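Local structure of putative tetR-family transcriptional regulatory protein (Streptomyces coelicolor, 2DG8) at residues E25-V30 and T107-T112; A70-H75 and R129-H134; K137-G142 and R176-D181; L156-A159 and E163-G166. The protein is a putative transcriptional regulator of the TetR family that probably binds DNA as a dimer through its helix-turn-helix domain. All blocks are in the same frame, centred on the assembly; numbering follows the deposited sequence.

Contact 1: residues E25-V30 and T107-T112; sequences EGIARV and TQELYT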
loop_
_atom_site.group_PDB
_atom_site.type_symbol
_atom_site.label_atom_id
_atom_site.label_comp_id
_atom_site.label_asym_id
_atom_site.label_seq_id
_atom_site.Cartn_x
_atom_site.Cartn_y
_atom_site.Cartn_z
ATOM N N GLU A 25 -5.768 -15.791 -6.380
ATOM C CA GLU A 25 -6.791 -16.109 -5.379
ATOM C C GLU A 25 -6.634 -15.473 -4.008
ATOM O O GLU A 25 -7.548 -15.554 -3.184
ATOM C CB GLU A 25 -6.876 -17.632 -5.208
ATOM C CG GLU A 25 -7.274 -18.385 -6.482
ATOM C CD GLU A 25 -7.215 -19.897 -6.318
ATOM O OE1 GLU A 25 -7.731 -20.407 -5.303
ATOM O OE2 GLU A 25 -6.657 -20.576 -7.207
ATOM N N GLY A 26 -5.480 -14.865 -3.750
ATOM C CA GLY A 26 -5.261 -14.239 -2.461
ATOM C C GLY A 26 -4.468 -15.106 -1.501
ATOM O O GLY A 26 -4.396 -16.330 -1.656
ATOM N N ILE A 27 -3.885 -14.462 -0.497
ATOM C CA ILE A 27 -3.072 -15.130 0.505
ATOM C C ILE A 27 -3.782 -16.255 1.279
ATOM O O ILE A 27 -3.190 -17.304 1.520
ATOM C CB ILE A 27 -2.507 -14.097 1.508
ATOM C CG1 ILE A 27 -1.431 -14.740 2.380
ATOM C CG2 ILE A 27 -3.627 -13.527 2.371
ATOM C CD1 ILE A 27 -0.164 -15.071 1.625
ATOM N N ALA A 28 -5.041 -16.051 1.653
ATOM C CA ALA A 28 -5.768 -17.067 2.418
ATOM C C ALA A 28 -5.953 -18.397 1.675
ATOM O O ALA A 28 -6.157 -19.433 2.299
ATOM C CB ALA A 28 -7.125 -16.522 2.861
ATOM N N ARG A 29 -5.872 -18.365 0.348
ATOM C CA ARG A 29 -6.035 -19.568 -0.456
ATOM C C ARG A 29 -4.745 -20.364 -0.611
ATOM O O ARG A 29 -4.714 -21.369 -1.327
ATOM C CB ARG A 29 -6.577 -19.198 -1.839
ATOM C CG ARG A 29 -8.034 -18.780 -1.832
ATOM C CD ARG A 29 -8.952 -19.995 -1.782
ATOM N NE ARG A 29 -8.937 -20.728 -3.047
ATOM C CZ ARG A 29 -9.692 -21.792 -3.309
ATOM N NH1 ARG A 29 -9.609 -22.393 -4.491
ATOM N NH2 ARG A 29 -10.531 -22.254 -2.389
ATOM N N VAL A 30 -3.678 -19.916 0.043
ATOM C CA VAL A 30 -2.409 -20.627 -0.051
ATOM C C VAL A 30 -2.482 -21.987 0.634
ATOM O O VAL A 30 -2.828 -22.081 1.807
ATOM C CB VAL A 30 -1.246 -19.830 0.599
ATOM C CG1 VAL A 30 -0.011 -20.727 0.736
ATOM C CG2 VAL A 30 -0.905 -18.602 -0.247
ATOM N N THR A 107 2.318 -6.877 -4.478
ATOM C CA THR A 107 2.875 -5.843 -3.627
ATOM C C THR A 107 1.901 -5.589 -2.475
ATOM O O THR A 107 2.292 -5.560 -1.311
ATOM C CB THR A 107 3.085 -4.504 -4.398
ATOM O OG1 THR A 107 4.001 -4.703 -5.476
ATOM C CG2 THR A 107 3.642 -3.442 -3.480
ATOM N N GLN A 108 0.627 -5.405 -2.799
ATOM C CA GLN A 108 -0.356 -5.141 -1.753
ATOM C C GLN A 108 -0.570 -6.340 -0.827
ATOM O O GLN A 108 -0.812 -6.165 0.366
ATOM C CB GLN A 108 -1.687 -4.695 -2.371
ATOM C CG GLN A 108 -1.562 -3.409 -3.195
ATOM C CD GLN A 108 -0.977 -2.248 -2.395
ATOM O OE1 GLN A 108 -0.176 -1.475 -2.908
ATOM N NE2 GLN A 108 -1.385 -2.120 -1.143
ATOM N N GLU A 109 -0.485 -7.553 -1.362
ATOM C CA GLU A 109 -0.657 -8.733 -0.512
ATOM C C GLU A 109 0.456 -8.720 0.520
ATOM O O GLU A 109 0.210 -8.891 1.713
ATOM C CB GLU A 109 -0.582 -10.032 -1.334
ATOM C CG GLU A 109 -1.844 -10.360 -2.117
ATOM C CD GLU A 109 -2.989 -10.858 -1.234
ATOM O OE1 GLU A 109 -2.755 -11.120 -0.035
ATOM O OE2 GLU A 109 -4.125 -11.008 -1.738
ATOM N N LEU A 110 1.684 -8.498 0.060
ATOM C CA LEU A 110 2.823 -8.477 0.964
ATOM C C LEU A 110 2.663 -7.440 2.066
ATOM O O LEU A 110 2.908 -7.730 3.235
ATOM C CB LEU A 110 4.124 -8.210 0.199
ATOM C CG LEU A 110 5.336 -8.025 1.113
ATOM C CD1 LEU A 110 5.467 -9.210 2.046
ATOM C CD2 LEU A 110 6.593 -7.857 0.276
ATOM N N TYR A 111 2.258 -6.232 1.691
ATOM C CA TYR A 111 2.069 -5.160 2.668
ATOM C C TYR A 111 1.037 -5.520 3.738
ATOM O O TYR A 111 1.209 -5.170 4.905
ATOM C CB TYR A 111 1.653 -3.866 1.958
ATOM C CG TYR A 111 2.756 -3.231 1.149
ATOM C CD1 TYR A 111 2.498 -2.156 0.304
ATOM C CD2 TYR A 111 4.066 -3.702 1.234
ATOM C CE1 TYR A 111 3.519 -1.566 -0.438
ATOM C CE2 TYR A 111 5.083 -3.125 0.504
ATOM C CZ TYR A 111 4.809 -2.062 -0.329
ATOM O OH TYR A 111 5.829 -1.500 -1.047
ATOM N N THR A 112 -0.033 -6.211 3.346
ATOM C CA THR A 112 -1.068 -6.599 4.310
ATOM C C THR A 112 -0.484 -7.644 5.243
ATOM O O THR A 112 -0.706 -7.602 6.452
ATOM C CB THR A 112 -2.334 -7.171 3.604
ATOM O OG1 THR A 112 -2.872 -6.179 2.726
ATOM C CG2 THR A 112 -3.418 -7.534 4.622
#
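The carboxylate of Glu-109 lies across Gly-26 and Ile-27, at the junction in this TetR-type fold where the DNA-binding domain meets the regulatory core. Gly-26 and Ile-27 sit in the loop between helix 10-25 and helix 32-39, while Glu-109 projects from helix 101-116. No hydrogen bond spans the two segments; the evidence is packing, with 97 Å² buried in total. Glu-109 OE1 rests 3.4 Å from Ile-27 CB, with CG2 of the same residue close beside it. The other oxygen, OE2, comes 3.5 Å from Gly-26 CA. The bend of the glutamate at chi2 (-74°) turns both oxygens over these two residues. Gly-26 has just left the helix with a positive phi of 98°, and a side chain at those backbone angles would press on the carbonyl oxygen of Glu-25. The glutamate's polar end is satisfied across the dimer, where OE2 makes a salt bridge to Arg-116 of the second subunit. Ile-27 also packs on Ile-22 and Leu-57, so the loop leans on helices 10-25 and 53-77 as well. Arg-29 of the loop grips Glu-25, the last residue of helix 10-25, side-on in the guanidinium plane, NE reaching OE1 at 2.6 Å and NH1 reaching that same OE1 at 2.9 Å.

Contact 2: residues A70-H75 and R129-H134; sequences AVFDEH and RRSRVH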
loop_
_atom_site.group_PDB
_atom_site.type_symbol
_atom_site.label_atom_id
_atom_site.label_comp_id
_atom_site.label_asym_id
_atom_site.label_seq_id
_atom_site.Cartn_x
_atom_site.Cartn_y
_atom_site.Cartn_z
ATOM N N ALA A 70 14.936 -5.315 -9.050
ATOM C CA ALA A 70 15.626 -5.358 -10.326
ATOM C C ALA A 70 15.007 -4.331 -11.266
ATOM O O ALA A 70 15.675 -3.812 -12.158
ATOM C CB ALA A 70 15.525 -6.752 -10.927
ATOM N N VAL A 71 13.722 -4.050 -11.076
ATOM C CA VAL A 71 13.050 -3.071 -11.921
ATOM C C VAL A 71 13.652 -1.704 -11.622
ATOM O O VAL A 71 13.778 -0.865 -12.514
ATOM C CB VAL A 71 11.530 -3.035 -11.667
ATOM C CG1 VAL A 71 10.895 -1.932 -12.497
ATOM C CG2 VAL A 71 10.911 -4.374 -12.049
ATOM N N PHE A 72 14.018 -1.491 -10.360
ATOM C CA PHE A 72 14.641 -0.243 -9.949
ATOM C C PHE A 72 16.005 -0.172 -10.634
ATOM O O PHE A 72 16.390 0.863 -11.178
ATOM C CB PHE A 72 14.820 -0.208 -8.426
ATOM C CG PHE A 72 13.623 0.337 -7.682
ATOM C CD1 PHE A 72 13.743 1.478 -6.894
ATOM C CD2 PHE A 72 12.378 -0.269 -7.791
ATOM C CE1 PHE A 72 12.638 2.009 -6.218
ATOM C CE2 PHE A 72 11.261 0.250 -7.118
ATOM C CZ PHE A 72 11.393 1.392 -6.335
ATOM N N ASP A 73 16.718 -1.294 -10.612
ATOM C CA ASP A 73 18.032 -1.381 -11.224
ATOM C C ASP A 73 17.948 -1.120 -12.721
ATOM O O ASP A 73 18.776 -0.402 -13.283
ATOM C CB ASP A 73 18.632 -2.764 -11.002
ATOM C CG ASP A 73 20.049 -2.864 -11.523
ATOM O OD1 ASP A 73 20.553 -3.997 -11.666
ATOM O OD2 ASP A 73 20.658 -1.801 -11.781
ATOM N N GLU A 74 16.945 -1.708 -13.363
ATOM C CA GLU A 74 16.759 -1.528 -14.796
ATOM C C GLU A 74 16.641 -0.048 -15.175
ATOM O O GLU A 74 17.293 0.415 -16.114
ATOM C CB GLU A 74 15.502 -2.265 -15.268
ATOM C CG GLU A 74 15.335 -2.276 -16.789
ATOM C CD GLU A 74 13.969 -2.781 -17.238
ATOM O OE1 GLU A 74 13.552 -3.876 -16.799
ATOM O OE2 GLU A 74 13.315 -2.079 -18.039
ATOM N N HIS A 75 15.803 0.689 -14.449
ATOM C CA HIS A 75 15.597 2.105 -14.729
ATOM C C HIS A 75 16.729 3.000 -14.265
ATOM O O HIS A 75 17.219 3.833 -15.029
ATOM C CB HIS A 75 14.292 2.602 -14.090
ATOM C CG HIS A 75 13.062 2.167 -14.818
ATOM N ND1 HIS A 75 12.503 0.918 -14.655
ATOM C CD2 HIS A 75 12.309 2.799 -15.750
ATOM C CE1 HIS A 75 11.459 0.798 -15.455
ATOM N NE2 HIS A 75 11.320 1.925 -16.131
ATOM N N ARG A 129 15.445 -1.330 1.721
ATOM C CA ARG A 129 16.882 -1.118 1.782
ATOM C C ARG A 129 17.550 -1.297 0.423
ATOM O O ARG A 129 18.418 -0.519 0.047
ATOM C CB ARG A 129 17.517 -2.083 2.789
ATOM C CG ARG A 129 18.949 -1.733 3.159
ATOM C CD ARG A 129 19.734 -2.986 3.516
ATOM N NE ARG A 129 20.164 -3.676 2.304
ATOM C CZ ARG A 129 20.515 -4.954 2.254
ATOM N NH1 ARG A 129 20.486 -5.695 3.355
ATOM N NH2 ARG A 129 20.897 -5.494 1.106
ATOM N N ARG A 130 17.155 -2.332 -0.308
ATOM C CA ARG A 130 17.736 -2.592 -1.621
ATOM C C ARG A 130 17.299 -1.527 -2.633
ATOM O O ARG A 130 18.061 -1.147 -3.530
ATOM C CB ARG A 130 17.334 -3.989 -2.086
ATOM C CG ARG A 130 17.743 -5.069 -1.094
ATOM C CD ARG A 130 18.509 -6.182 -1.782
ATOM N NE ARG A 130 17.635 -7.031 -2.584
ATOM C CZ ARG A 130 18.048 -7.754 -3.620
ATOM N NH1 ARG A 130 17.187 -8.502 -4.290
ATOM N NH2 ARG A 130 19.319 -7.713 -4.001
ATOM N N SER A 131 16.069 -1.048 -2.484
ATOM C CA SER A 131 15.564 0.001 -3.364
ATOM C C SER A 131 16.465 1.220 -3.180
ATOM O O SER A 131 16.941 1.820 -4.147
ATOM C CB SER A 131 14.132 0.378 -2.980
ATOM O OG SER A 131 13.257 -0.722 -3.121
ATOM N N ARG A 132 16.707 1.569 -1.919
ATOM C CA ARG A 132 17.530 2.726 -1.596
ATOM C C ARG A 132 18.953 2.603 -2.117
ATOM O O ARG A 132 19.570 3.603 -2.481
ATOM C CB ARG A 132 17.551 2.965 -0.081
ATOM C CG ARG A 132 16.201 3.358 0.504
ATOM C CD ARG A 132 16.375 4.051 1.857
ATOM N NE ARG A 132 17.166 3.260 2.798
ATOM C CZ ARG A 132 16.675 2.309 3.585
ATOM N NH1 ARG A 132 17.482 1.647 4.403
ATOM N NH2 ARG A 132 15.376 2.026 3.565
ATOM N N VAL A 133 19.478 1.385 -2.157
ATOM C CA VAL A 133 20.832 1.191 -2.654
ATOM C C VAL A 133 20.923 1.775 -4.067
ATOM O O VAL A 133 21.751 2.651 -4.336
ATOM C CB VAL A 133 21.220 -0.314 -2.675
ATOM C CG1 VAL A 133 22.583 -0.495 -3.324
ATOM C CG2 VAL A 133 21.252 -0.865 -1.248
ATOM N N HIS A 134 20.060 1.309 -4.964
ATOM C CA HIS A 134 20.075 1.803 -6.339
ATOM C C HIS A 134 19.783 3.294 -6.429
ATOM O O HIS A 134 20.261 3.971 -7.335
ATOM C CB HIS A 134 19.072 1.040 -7.197
ATOM C CG HIS A 134 19.371 -0.424 -7.306
ATOM N ND1 HIS A 134 18.668 -1.380 -6.607
ATOM C CD2 HIS A 134 20.336 -1.083 -7.987
ATOM C CE1 HIS A 134 19.189 -2.571 -6.853
ATOM N NE2 HIS A 134 20.201 -2.417 -7.685
#
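The imidazole of His-134 has Asp-73 CB over one face, 4.0 Å from the ring centroid and 27° off the normal, a CH-pi contact. This contact belongs to the all-helical regulatory core of the TetR fold, where helix 53-77 and helix 121-135 run side by side. Their local axes are nearly parallel and come within 9.2 Å of each other. The Asp-73 carboxylate continues along the ring on the NE2–CD2 side, its plane only 19° from that of the imidazole, so the two flat groups lie nearly parallel, with no hydrogen bond between them. One turn earlier, Ser-131 CB touches Phe-72 CE1 at 3.9 Å, and the serine OG stands above the rim of the phenyl face. That hydroxyl is held by the carbonyl oxygen of Trp-127, within its own helix. Phe-72 also packs on Leu-92 and Ile-151, which brings helices 82-98 and 141-159 against the same ring. Replacing His-134 with an alanine would probably leave Asp-73 CB without the ring beneath it and open a gap between the two helices. With CG anti to the carbonyl carbon (chi1 -62°), the His-134 ring lies back along its own helix, where ND1 makes a weak hydrogen bond of 3.1 Å to Arg-130 O.

Contact 3: residues K137-G142 and R176-D181; sequences KHFDPG and RITTTD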
loop_
_atom_site.group_PDB
_atom_site.type_symbol
_atom_site.label_atom_id
_atom_site.label_comp_id
_atom_site.label_asym_id
_atom_site.label_seq_id
_atom_site.Cartn_x
_atom_site.Cartn_y
_atom_site.Cartn_z
ATOM N N LYS A 137 22.776 5.579 -5.825
ATOM C CA LYS A 137 23.800 5.613 -6.852
ATOM C C LYS A 137 23.725 6.978 -7.536
ATOM O O LYS A 137 24.592 7.333 -8.335
ATOM C CB LYS A 137 23.580 4.507 -7.885
ATOM C CG LYS A 137 23.841 3.104 -7.364
ATOM C CD LYS A 137 23.621 2.070 -8.462
ATOM C CE LYS A 137 23.694 0.648 -7.914
ATOM N NZ LYS A 137 23.435 -0.353 -8.993
ATOM N N HIS A 138 22.689 7.748 -7.210
ATOM C CA HIS A 138 22.515 9.064 -7.808
ATOM C C HIS A 138 22.213 10.172 -6.810
ATOM O O HIS A 138 22.492 11.336 -7.078
ATOM C CB HIS A 138 21.397 9.036 -8.854
ATOM C CG HIS A 138 21.623 8.060 -9.966
ATOM N ND1 HIS A 138 21.238 6.739 -9.887
ATOM C CD2 HIS A 138 22.177 8.218 -11.191
ATOM C CE1 HIS A 138 21.541 6.126 -11.017
ATOM N NE2 HIS A 138 22.112 7.002 -11.825
ATOM N N PHE A 139 21.631 9.817 -5.669
ATOM C CA PHE A 139 21.282 10.806 -4.656
ATOM C C PHE A 139 21.874 10.427 -3.311
ATOM O O PHE A 139 22.172 9.257 -3.071
ATOM C CB PHE A 139 19.758 10.905 -4.520
ATOM C CG PHE A 139 19.045 11.173 -5.821
ATOM C CD1 PHE A 139 18.960 12.463 -6.332
ATOM C CD2 PHE A 139 18.492 10.125 -6.552
ATOM C CE1 PHE A 139 18.337 12.707 -7.555
ATOM C CE2 PHE A 139 17.868 10.356 -7.775
ATOM C CZ PHE A 139 17.792 11.648 -8.277
ATOM N N ASP A 140 22.035 11.418 -2.436
ATOM C CA ASP A 140 22.575 11.179 -1.103
ATOM C C ASP A 140 21.593 10.299 -0.321
ATOM O O ASP A 140 20.414 10.214 -0.674
ATOM C CB ASP A 140 22.815 12.511 -0.377
ATOM C CG ASP A 140 21.530 13.262 -0.073
ATOM O OD1 ASP A 140 20.814 12.872 0.875
ATOM O OD2 ASP A 140 21.237 14.249 -0.780
ATOM N N PRO A 141 22.067 9.632 0.747
ATOM C CA PRO A 141 21.250 8.747 1.588
ATOM C C PRO A 141 19.917 9.328 2.053
ATOM O O PRO A 141 18.885 8.665 1.979
ATOM C CB PRO A 141 22.172 8.440 2.761
ATOM C CG PRO A 141 23.532 8.470 2.124
ATOM C CD PRO A 141 23.446 9.705 1.261
ATOM N N GLY A 142 19.947 10.557 2.551
ATOM C CA GLY A 142 18.730 11.177 3.025
ATOM C C GLY A 142 17.683 11.371 1.940
ATOM O O GLY A 142 16.532 10.963 2.103
ATOM N N ARG A 176 11.233 18.203 -6.888
ATOM C CA ARG A 176 11.153 18.869 -5.593
ATOM C C ARG A 176 11.791 18.069 -4.442
ATOM O O ARG A 176 12.613 18.607 -3.696
ATOM C CB ARG A 176 9.683 19.233 -5.305
ATOM C CG ARG A 176 9.310 20.584 -5.936
ATOM C CD ARG A 176 7.865 20.747 -6.434
ATOM N NE ARG A 176 6.880 20.952 -5.381
ATOM C CZ ARG A 176 5.765 21.669 -5.523
ATOM N NH1 ARG A 176 4.921 21.794 -4.507
ATOM N NH2 ARG A 176 5.497 22.284 -6.666
ATOM N N ILE A 177 11.454 16.783 -4.317
ATOM C CA ILE A 177 12.010 15.941 -3.252
ATOM C C ILE A 177 13.540 15.788 -3.376
ATOM O O ILE A 177 14.239 15.665 -2.376
ATOM C CB ILE A 177 11.359 14.529 -3.247
ATOM C CG1 ILE A 177 11.361 13.941 -1.835
ATOM C CG2 ILE A 177 12.136 13.583 -4.155
ATOM C CD1 ILE A 177 10.386 14.585 -0.892
ATOM N N THR A 178 14.057 15.808 -4.600
ATOM C CA THR A 178 15.492 15.670 -4.815
ATOM C C THR A 178 16.215 17.022 -4.918
ATOM O O THR A 178 17.293 17.126 -5.507
ATOM C CB THR A 178 15.786 14.839 -6.086
ATOM O OG1 THR A 178 15.172 15.464 -7.215
ATOM C CG2 THR A 178 15.233 13.418 -5.943
ATOM N N THR A 179 15.618 18.062 -4.348
ATOM C CA THR A 179 16.239 19.384 -4.363
ATOM C C THR A 179 17.005 19.595 -3.055
ATOM O O THR A 179 16.484 19.320 -1.977
ATOM C CB THR A 179 15.187 20.511 -4.497
ATOM O OG1 THR A 179 14.666 20.534 -5.831
ATOM C CG2 THR A 179 15.813 21.859 -4.177
ATOM N N THR A 180 18.244 20.065 -3.159
ATOM C CA THR A 180 19.070 20.334 -1.986
ATOM C C THR A 180 19.785 21.686 -2.117
ATOM O O THR A 180 21.011 21.762 -2.023
ATOM C CB THR A 180 20.127 19.222 -1.774
ATOM O OG1 THR A 180 20.844 19.004 -2.994
ATOM C CG2 THR A 180 19.464 17.927 -1.337
ATOM N N ASP A 181 19.005 22.743 -2.346
ATOM C CA ASP A 181 19.527 24.109 -2.486
ATOM C C ASP A 181 18.605 25.085 -1.763
ATOM O O ASP A 181 17.533 24.633 -1.307
ATOM C CB ASP A 181 19.639 24.496 -3.972
ATOM C CG ASP A 181 19.819 26.007 -4.189
ATOM O OD1 ASP A 181 18.815 26.752 -4.133
ATOM O OD2 ASP A 181 20.967 26.451 -4.412
#
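Thr-178 lays its methyl over one face of the Phe-139 ring, where the residues just before helix 141-159 meet those just after helix 167-177. In TetR-family regulators the last two helices of the chain commonly build the dimer's four-helix bundle, and contacts with the second subunit fit that pattern here. The nonpolar part is a CH-pi contact: Thr-178 CG2 stands 3.9 Å from the ring centroid and 25° off the normal. The approach is offset toward the rim, since CG2 and CB are each 3.6 Å from Phe-139 CE1. Phe-139 is buried and also packs on Leu-147, Ala-85 and Arg-86, so its ring is wedged among helices 82-98 and 141-159. An alanine at Phe-139 is likely to leave the Thr-178 methyl without a ring to rest on and a gap beside Leu-147. A looser van der Waals contact lies at the surface, where Asp-140 OD2 and Thr-180 CG2 approach from opposite directions to 4.1 Å.

No hydrogen bond joins the two segments; their polar atoms pair with residues outside the contact. Thr-178 presents its methyl to the ring with CG2 anti to the carbonyl carbon and beside the backbone N, which puts OG1 between those two (chi1 58°); OG1 hydrogen-bonds to the carbonyl oxygen of Ile-174 and to Arg-86 NE. Arg-176 NH1 hydrogen-bonds to Thr-143 OG1 and to the carbonyl oxygen of Ile-177, both of the second subunit. Asp-140 is the N-cap of helix 141-159, its OD1 accepting from the backbone N of Thr-143.

Contact 4: residues L156-A159 and E163-G166; sequences LHRA and EPHG
The turn joining helix 141-159 to helix 167-177 is closed by Arg-158, which reaches from the end of the first helix to Pro-164 and His-165 just ahead of the second. Its guanidinium takes the carbonyl oxygen of His-165 side-on with two nitrogens. NE gives the stronger bond, 2.8 Å to His-165 O with an N-H...O angle of 167°, while NH1 reaches the same oxygen at 3.3 Å and a less straight 135°. That oxygen lies in the guanidinium plane, so the pair of bonds fixes the rotation of the group. A bend at chi3 swings the group round to this carbonyl and leaves the aliphatic part of the arginine against the imidazole. CG sits over one face of the His-165 ring, a CH-pi contact, and CG to CE1 is a tight 3.3 Å. The guanidinium and imidazole planes are steeply inclined, 75° apart, so they do not stack. Pro-164 CB lies over one guanidinium face, toward its rim, and is also 3.6 Å from Arg-158 O.

Around this turn, Arg-158 NH2 binds Glu-98 and Ser-97 at the end of helix 82-98. His-165 NE2 hydrogen-bonds with Thr-170 OG1 in helix 167-177, whose N-cap position is Gly-166. The second subunit also borders the turn: His-165 packs on its Arg-145, and His-157 NE2 is hydrogen-bonded to its Glu-152.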
loop_
_atom_site.group_PDB
_atom_site.type_symbol
_atom_site.label_atom_id
_atom_site.label_comp_id
_atom_site.label_asym_id
_atom_site.label_seq_id
_atom_site.Cartn_x
_atom_site.Cartn_y
_atom_site.Cartn_z
ATOM N N LEU A 156 1.291 4.180 -5.758
ATOM C CA LEU A 156 0.049 3.759 -5.148
ATOM C C LEU A 156 -1.112 4.639 -5.577
ATOM O O LEU A 156 -2.179 4.136 -5.914
ATOM C CB LEU A 156 0.191 3.789 -3.625
ATOM C CG LEU A 156 -0.889 3.144 -2.749
ATOM C CD1 LEU A 156 -2.131 4.026 -2.698
ATOM C CD2 LEU A 156 -1.219 1.762 -3.294
ATOM N N HIS A 157 -0.916 5.953 -5.563
ATOM C CA HIS A 157 -2.002 6.839 -5.950
ATOM C C HIS A 157 -2.345 6.777 -7.424
ATOM O O HIS A 157 -3.491 7.016 -7.790
ATOM C CB HIS A 157 -1.712 8.278 -5.526
ATOM C CG HIS A 157 -1.950 8.522 -4.070
ATOM N ND1 HIS A 157 -2.023 9.785 -3.526
ATOM C CD2 HIS A 157 -2.160 7.658 -3.048
ATOM C CE1 HIS A 157 -2.271 9.690 -2.232
ATOM N NE2 HIS A 157 -2.358 8.409 -1.917
ATOM N N ARG A 158 -1.376 6.453 -8.274
ATOM C CA ARG A 158 -1.683 6.342 -9.702
ATOM C C ARG A 158 -2.387 5.012 -9.971
ATOM O O ARG A 158 -3.391 4.956 -10.682
ATOM C CB ARG A 158 -0.421 6.387 -10.561
ATOM C CG ARG A 158 0.226 7.735 -10.683
ATOM C CD ARG A 158 1.131 7.780 -11.917
ATOM N NE ARG A 158 0.391 8.039 -13.154
ATOM C CZ ARG A 158 0.151 7.148 -14.118
ATOM N NH1 ARG A 158 -0.530 7.516 -15.200
ATOM N NH2 ARG A 158 0.578 5.896 -14.015
ATOM N N ALA A 159 -1.851 3.948 -9.385
ATOM C CA ALA A 159 -2.396 2.606 -9.568
ATOM C C ALA A 159 -3.851 2.459 -9.135
ATOM O O ALA A 159 -4.654 1.861 -9.847
ATOM C CB ALA A 159 -1.536 1.600 -8.828
ATOM N N GLU A 163 -8.683 8.207 -12.071
ATOM C CA GLU A 163 -8.065 9.087 -13.056
ATOM C C GLU A 163 -6.647 9.414 -12.566
ATOM O O GLU A 163 -6.428 10.403 -11.870
ATOM C CB GLU A 163 -8.890 10.366 -13.197
ATOM C CG GLU A 163 -10.364 10.123 -13.510
ATOM C CD GLU A 163 -11.166 11.412 -13.591
ATOM O OE1 GLU A 163 -11.217 12.152 -12.580
ATOM O OE2 GLU A 163 -11.746 11.686 -14.669
ATOM N N PRO A 164 -5.662 8.585 -12.943
ATOM C CA PRO A 164 -4.262 8.769 -12.541
ATOM C C PRO A 164 -3.636 10.063 -13.013
ATOM O O PRO A 164 -3.895 10.505 -14.130
ATOM C CB PRO A 164 -3.574 7.539 -13.124
ATOM C CG PRO A 164 -4.352 7.298 -14.380
ATOM C CD PRO A 164 -5.785 7.477 -13.907
ATOM N N HIS A 165 -2.816 10.674 -12.158
ATOM C CA HIS A 165 -2.160 11.922 -12.525
ATOM C C HIS A 165 -1.142 11.637 -13.632
ATOM O O HIS A 165 -0.789 10.482 -13.878
ATOM C CB HIS A 165 -1.487 12.576 -11.303
ATOM C CG HIS A 165 -0.295 11.833 -10.775
ATOM N ND1 HIS A 165 -0.305 11.174 -9.562
ATOM C CD2 HIS A 165 0.955 11.674 -11.274
ATOM C CE1 HIS A 165 0.884 10.646 -9.337
ATOM N NE2 HIS A 165 1.668 10.935 -10.361
ATOM N N GLY A 166 -0.674 12.686 -14.299
ATOM C CA GLY A 166 0.274 12.509 -15.387
ATOM C C GLY A 166 1.737 12.607 -15.011
ATOM O O GLY A 166 2.070 12.915 -13.870
#

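Contact 1 joins the DNA-binding domain to the regulatory core, whereas contacts 2, 3 and 4 hold helices of that core together. Contacts 1 and 3 lie on opposite sides of the chain's centre, their centres about 33 Å apart. Contacts 2 and 3 are nearer, about 16 Å between centres, and meet where Asp-73 OD2 comes 4.2 Å from Lys-137 NZ. Contact 1 touches contact 4 through Gln-108 OE1 and Leu-156 CD2, 3.4 Å apart. Contact 4 is nested within the loop closed by contact 3; both use helix 141-159, at its two ends. Contacts 1, 3 and 4 all touch the second subunit, while contact 2 stays within one chain.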